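Side-chain contacts in protein NBR1 homolog (Arabidopsis thaliana, PDB 6TGS), which acts probably as a receptor that delivers ubiquitinated protein aggregates to autophagy and is itself degraded in the vacuole, its PB1 domain mediating self-association: residues Arg19-Pro24 and Ala43-Leu48; Leu56-Ala61 and Thr78-Lys83. The protein carries 3 engineered substitutions. All coordinates share one frame; numbering follows the deposited sequence.

Interaction 1 of 2, residues Arg19-Pro24 and Ala43-Leu48. With GOL (glycerol), chain E.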
loop_
_atom_site.group_PDB
_atom_site.type_symbol
_atom_site.label_atom_id
_atom_site.label_comp_id
_atom_site.label_asym_id
_atom_site.label_seq_id
_atom_site.Cartn_x
_atom_site.Cartn_y
_atom_site.Cartn_z
ATOM N N ARG A 19 -6.285 7.802 -5.667
ATOM C CA ARG A 19 -6.782 8.224 -4.363
ATOM C C ARG A 19 -5.633 8.231 -3.372
ATOM O O ARG A 19 -4.708 7.420 -3.467
ATOM C CB ARG A 19 -7.915 7.307 -3.867
ATOM C CG ARG A 19 -9.167 7.348 -4.749
ATOM C CD ARG A 19 -9.935 8.674 -4.574
ATOM N NE ARG A 19 -11.155 8.732 -5.391
ATOM C CZ ARG A 19 -11.199 9.285 -6.602
ATOM N NH1 ARG A 19 -10.087 9.785 -7.133
ATOM N NH2 ARG A 19 -12.346 9.345 -7.281
ATOM N N ARG A 20 -5.581 9.134 -2.418
ATOM C CA ARG A 20 -4.567 9.471 -1.428
ATOM C C ARG A 20 -5.091 9.210 -0.026
ATOM O O ARG A 20 -6.207 9.618 0.307
ATOM C CB ARG A 20 -4.174 10.948 -1.552
ATOM C CG ARG A 20 -3.095 11.416 -0.577
ATOM C CD ARG A 20 -2.763 12.904 -0.808
ATOM N NE ARG A 20 -1.741 13.376 0.106
ATOM C CZ ARG A 20 -2.001 13.831 1.321
ATOM N NH1 ARG A 20 -3.254 13.852 1.754
ATOM N NH2 ARG A 20 -1.016 14.245 2.106
ATOM N N PHE A 21 -4.418 8.582 0.809
ATOM C CA PHE A 21 -4.689 8.578 2.240
ATOM C C PHE A 21 -3.358 8.504 2.973
ATOM O O PHE A 21 -2.309 8.278 2.368
ATOM C CB PHE A 21 -5.629 7.439 2.658
ATOM C CG PHE A 21 -5.141 6.073 2.292
ATOM C CD1 PHE A 21 -5.453 5.527 1.066
ATOM C CD2 PHE A 21 -4.402 5.317 3.193
ATOM C CE1 PHE A 21 -5.024 4.255 0.723
ATOM C CE2 PHE A 21 -3.974 4.033 2.859
ATOM C CZ PHE A 21 -4.289 3.512 1.615
ATOM N N ARG A 22 -3.391 8.702 4.284
ATOM C CA ARG A 22 -2.159 8.695 5.061
ATOM C C ARG A 22 -2.216 7.605 6.116
ATOM O O ARG A 22 -3.272 7.324 6.691
ATOM C CB ARG A 22 -1.909 10.054 5.721
ATOM C CG ARG A 22 -1.820 11.203 4.731
ATOM C CD ARG A 22 -1.016 12.371 5.293
ATOM N NE ARG A 22 -1.494 12.795 6.606
ATOM C CZ ARG A 22 -0.753 13.454 7.490
ATOM N NH1 ARG A 22 0.504 13.765 7.206
ATOM N NH2 ARG A 22 -1.268 13.796 8.662
ATOM N N VAL A 23 -1.060 6.998 6.378
ATOM C CA VAL A 23 -0.950 5.864 7.275
ATOM C C VAL A 23 -0.016 6.265 8.415
ATOM O O VAL A 23 1.135 6.632 8.161
ATOM C CB VAL A 23 -0.419 4.607 6.570
ATOM C CG1 VAL A 23 -0.223 3.502 7.588
ATOM C CG2 VAL A 23 -1.385 4.171 5.472
ATOM N N PRO A 24 -0.464 6.219 9.664
ATOM C CA PRO A 24 0.424 6.573 10.777
ATOM C C PRO A 24 1.569 5.582 10.923
ATOM O O PRO A 24 1.455 4.401 10.590
ATOM C CB PRO A 24 -0.505 6.539 11.997
ATOM C CG PRO A 24 -1.628 5.638 11.593
ATOM C CD PRO A 24 -1.819 5.876 10.123
ATOM N N ALA A 43 -10.583 -1.603 -0.780
ATOM C CA ALA A 43 -11.925 -2.062 -1.135
ATOM C C ALA A 43 -12.969 -0.972 -0.906
ATOM O O ALA A 43 -13.863 -0.772 -1.733
ATOM C CB ALA A 43 -12.274 -3.318 -0.326
ATOM N N ALA A 44 -12.880 -0.267 0.220
ATOM C CA ALA A 44 -13.833 0.811 0.489
ATOM C C ALA A 44 -13.702 1.944 -0.527
ATOM O O ALA A 44 -14.705 2.566 -0.915
ATOM C CB ALA A 44 -13.631 1.333 1.911
ATOM N N LEU A 45 -12.472 2.237 -0.968
ATOM C CA LEU A 45 -12.239 3.349 -1.887
ATOM C C LEU A 45 -12.792 3.081 -3.272
ATOM O O LEU A 45 -13.202 4.021 -3.960
ATOM C CB LEU A 45 -10.741 3.649 -2.013
ATOM C CG LEU A 45 -10.044 4.316 -0.829
ATOM C CD1 LEU A 45 -8.533 4.337 -1.062
ATOM C CD2 LEU A 45 -10.590 5.716 -0.592
ATOM N N PHE A 46 -12.774 1.828 -3.727
ATOM C CA PHE A 46 -13.078 1.535 -5.119
ATOM C C PHE A 46 -14.241 0.563 -5.270
ATOM O O PHE A 46 -14.493 0.077 -6.386
ATOM C CB PHE A 46 -11.821 0.989 -5.821
ATOM C CG PHE A 46 -10.684 1.985 -5.900
ATOM C CD1 PHE A 46 -10.772 3.095 -6.736
ATOM C CD2 PHE A 46 -9.543 1.829 -5.134
ATOM C CE1 PHE A 46 -9.741 4.022 -6.800
ATOM C CE2 PHE A 46 -8.502 2.752 -5.200
ATOM C CZ PHE A 46 -8.606 3.849 -6.050
ATOM N N ASN A 47 -14.954 0.264 -4.188
ATOM C CA ASN A 47 -16.062 -0.687 -4.189
ATOM C C ASN A 47 -15.627 -2.040 -4.749
ATOM O O ASN A 47 -16.204 -2.575 -5.698
ATOM C CB ASN A 47 -17.276 -0.145 -4.956
ATOM C CG ASN A 47 -18.538 -0.907 -4.625
ATOM O OD1 ASN A 47 -18.724 -1.330 -3.489
ATOM N ND2 ASN A 47 -19.399 -1.111 -5.619
ATOM N N LEU A 48 -14.587 -2.589 -4.136
ATOM C CA LEU A 48 -14.107 -3.931 -4.441
ATOM C C LEU A 48 -14.401 -4.835 -3.247
ATOM O O LEU A 48 -14.882 -4.376 -2.213
ATOM C CB LEU A 48 -12.610 -3.903 -4.750
ATOM C CG LEU A 48 -12.023 -2.714 -5.509
ATOM C CD1 LEU A 48 -10.504 -2.853 -5.637
ATOM C CD2 LEU A 48 -12.661 -2.560 -6.871
HETATM C C1 GOL E . -13.705 6.883 -3.430
HETATM O O1 GOL E . -13.071 6.825 -4.656
HETATM C C2 GOL E . -15.125 7.470 -3.622
HETATM O O2 GOL E . -16.013 7.035 -2.634
HETATM C C3 GOL E . -15.547 7.056 -5.053
HETATM O O3 GOL E . -14.959 7.993 -5.913
#

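Interaction 2 of 2, residues Leu56-Ala61 and Thr78-Lys83. Engineered in segment 56-61: Ala60 (natural residue Asp), Ala61 (natural residue Glu).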
loop_
_atom_site.group_PDB
_atom_site.type_symbol
_atom_site.label_atom_id
_atom_site.label_comp_id
_atom_site.label_asym_id
_atom_site.label_seq_id
_atom_site.Cartn_x
_atom_site.Cartn_y
_atom_site.Cartn_z
ATOM N N LEU A 56 -1.363 -5.925 -5.826
ATOM C CA LEU A 56 -0.977 -4.622 -5.299
ATOM C C LEU A 56 0.515 -4.461 -5.549
ATOM O O LEU A 56 1.318 -5.203 -4.976
ATOM C CB LEU A 56 -1.302 -4.522 -3.811
ATOM C CG LEU A 56 -2.754 -4.874 -3.455
ATOM C CD1 LEU A 56 -3.000 -4.780 -1.940
ATOM C CD2 LEU A 56 -3.683 -3.953 -4.214
ATOM N N THR A 57 0.887 -3.535 -6.441
ATOM C CA THR A 57 2.283 -3.401 -6.839
ATOM C C THR A 57 2.753 -1.959 -6.720
ATOM O O THR A 57 1.960 -1.024 -6.855
ATOM C CB THR A 57 2.509 -3.878 -8.289
ATOM O OG1 THR A 57 1.609 -3.212 -9.184
ATOM C CG2 THR A 57 2.307 -5.399 -8.381
ATOM N N TYR A 58 4.051 -1.774 -6.479
ATOM C CA TYR A 58 4.662 -0.463 -6.647
ATOM C C TYR A 58 5.979 -0.601 -7.388
ATOM O O TYR A 58 6.560 -1.684 -7.436
ATOM C CB TYR A 58 4.876 0.255 -5.310
ATOM C CG TYR A 58 5.897 -0.313 -4.346
ATOM C CD1 TYR A 58 7.218 0.149 -4.345
ATOM C CD2 TYR A 58 5.526 -1.253 -3.382
ATOM C CE1 TYR A 58 8.140 -0.328 -3.422
ATOM C CE2 TYR A 58 6.438 -1.732 -2.458
ATOM C CZ TYR A 58 7.751 -1.267 -2.491
ATOM O OH TYR A 58 8.668 -1.744 -1.576
ATOM N N SER A 59 6.422 0.498 -8.012
ATOM C CA SER A 59 7.685 0.506 -8.750
ATOM C C SER A 59 8.790 1.067 -7.872
ATOM O O SER A 59 8.704 2.210 -7.407
ATOM C CB SER A 59 7.584 1.295 -10.059
ATOM O OG SER A 59 6.490 0.860 -10.842
ATOM N N ALA A 60 9.837 0.275 -7.678
ATOM C CA ALA A 60 10.935 0.646 -6.805
ATOM C C ALA A 60 11.926 1.531 -7.555
ATOM O O ALA A 60 11.854 1.698 -8.775
ATOM C CB ALA A 60 11.614 -0.608 -6.260
ATOM N N ALA A 61 12.861 2.115 -6.799
ATOM C CA ALA A 61 13.826 3.030 -7.395
ATOM C C ALA A 61 14.793 2.332 -8.342
ATOM O O ALA A 61 15.383 3.001 -9.198
ATOM C CB ALA A 61 14.606 3.764 -6.301
ATOM N N THR A 78 8.580 0.507 5.236
ATOM C CA THR A 78 9.086 1.358 6.342
ATOM C C THR A 78 10.586 1.131 6.531
ATOM O O THR A 78 11.308 2.109 6.711
ATOM C CB THR A 78 8.326 0.959 7.613
ATOM O OG1 THR A 78 8.990 -0.119 8.266
ATOM C CG2 THR A 78 6.901 0.538 7.349
ATOM N N ASN A 79 11.014 -0.126 6.511
ATOM C CA ASN A 79 12.439 -0.452 6.742
ATOM C C ASN A 79 13.267 0.339 5.758
ATOM O O ASN A 79 14.333 0.811 6.109
ATOM C CB ASN A 79 12.750 -1.921 6.506
ATOM C CG ASN A 79 12.208 -2.844 7.563
ATOM O OD1 ASN A 79 11.585 -2.398 8.519
ATOM N ND2 ASN A 79 12.448 -4.129 7.380
ATOM N N GLN A 80 12.720 0.503 4.586
ATOM C CA GLN A 80 13.415 1.236 3.486
ATOM C C GLN A 80 13.245 2.771 3.571
ATOM O O GLN A 80 13.676 3.468 2.648
ATOM C CB GLN A 80 12.970 0.737 2.109
ATOM C CG GLN A 80 13.493 -0.640 1.736
ATOM C CD GLN A 80 12.906 -1.149 0.443
ATOM O OE1 GLN A 80 11.699 -1.163 0.246
ATOM N NE2 GLN A 80 13.769 -1.580 -0.460
ATOM N N ARG A 81 12.567 3.253 4.599
ATOM C CA ARG A 81 12.370 4.704 4.798
ATOM C C ARG A 81 11.683 5.372 3.610
ATOM O O ARG A 81 12.016 6.506 3.317
ATOM C CB ARG A 81 13.676 5.371 5.203
ATOM C CG ARG A 81 14.238 4.902 6.535
ATOM C CD ARG A 81 15.491 5.697 6.837
ATOM N NE ARG A 81 16.301 5.091 7.879
ATOM C CZ ARG A 81 16.243 5.417 9.164
ATOM N NH1 ARG A 81 15.405 6.352 9.577
ATOM N NH2 ARG A 81 17.023 4.801 10.032
ATOM N N LEU A 82 10.764 4.680 2.941
ATOM C CA LEU A 82 9.921 5.372 1.938
ATOM C C LEU A 82 8.984 6.339 2.669
ATOM O O LEU A 82 8.488 5.970 3.746
ATOM C CB LEU A 82 9.141 4.342 1.112
ATOM C CG LEU A 82 9.977 3.222 0.496
ATOM C CD1 LEU A 82 9.158 2.423 -0.505
ATOM C CD2 LEU A 82 11.228 3.780 -0.163
ATOM N N LYS A 83 8.722 7.483 2.065
ATOM C CA LYS A 83 7.770 8.467 2.652
ATOM C C LYS A 83 6.539 8.588 1.771
ATOM O O LYS A 83 5.518 9.093 2.241
ATOM C CB LYS A 83 8.418 9.846 2.616
ATOM C CG LYS A 83 7.581 10.949 3.255
ATOM C CD LYS A 83 8.103 12.346 3.014
ATOM C CE LYS A 83 7.296 13.414 3.718
ATOM N NZ LYS A 83 7.465 13.348 5.190
#

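Interaction 1 of 2, residues Arg19-Pro24 and Ala43-Leu48
Arg19 on strand 17-23 and Leu45 in the last turn of helix 35-46 are the closest backbone neighbours here, their CA atoms 7.7 Å apart; side chains make the contact, and no hydrogen bond crosses it directly. Arg19 and Leu45 carry most of it. The arginine chain bends at chi2 (-73°), which lays the aliphatic part by Phe46, with CG 3.8 Å from CZ of that ring, and sends the guanidinium on to a glycerol, probably from the crystallisation liquor. There NE donates to O1 of the glycerol at 2.8 Å, near the guanidinium plane, while NH2 reaches O3 at 3.2 Å in an almost straight bond (175°). The same O1 donates a weak hydrogen bond to Leu45 O, so the glycerol bridges arginine and helix end. CD1 of Leu45 also sits 3.9 Å from CD1 of Phe21, approaching that ring obliquely, and Leu45 CB lies over one face of the Phe46 ring, offset toward its rim. This is edge-strand-to-helix packing in a ubiquitin-like PB1 fold: strand 17-23 pairs with strand 8-14, whose Val12 touches both phenylalanines; Phe21 also packs on Leu38 and Lys41 of helix 35-46, and Tyr14 meets the Phe46 ring.

Interaction 2 of 2, residues Leu56-Ala61 and Thr78-Lys83
Tyr58, near the end of strand 55-59, points its ring across to the turn that follows helix 71-79, where Leu82 comes to meet it from the opposite direction. The contact between them is made by one methyl: CD1 of Leu82 lies 4.1 Å from CE1 of Tyr58, oblique to the ring. With chi1 at 68°, CG of Tyr58 stands between its backbone N and carbonyl carbon, and the ring extends off the strand with its hydroxyl foremost. Gln80 crosses that outer end at a slant, its amide plane turned 65° from the ring; which way round the amide lies is doubtful. Between Gln80 and Leu82, Arg81 has positive phi in a Schellman motif that ends the helix, and its N bonds to Thr78 O at 2.7 Å. Gln80 and Leu82 both start toward the tyrosine, consistent with the turn of the chain there. Leu85, Val66 and Leu68 also touch the Tyr58 side chain, and a glycerol, probably from the crystallisation liquor, makes a weak hydrogen bond with its OH. With no hydrogen bond across the segments and only 79 Å² buried, the strand and the turn are joined by light apolar packing of ring against methyl, with polar groups at the hydroxyl end.

How the interactions relate
Interaction 1 closes before interaction 2 opens, and helix 35-46, which supplies the second half of the former, is followed, after a loop, by strand 55-59, which supplies the first half of the latter. Their centres are about 17 Å apart, on opposite sides of the chain's centre, and the nearest atoms stay about 7 Å apart. What they share is the mixed sheet, ordered 17-23, 8-14, 84-90, 55-59, 65-67: interaction 1 joins an outermost strand to one helix, and interaction 2 joins a strand from the other half to the turn between helix 71-79 and central strand 84-90. Together they tie helix 35-46 and the turn after helix 71-79 to the sheet of a single ubiquitin-like PB1 domain, the part of NBR1 that mediates homodimerization.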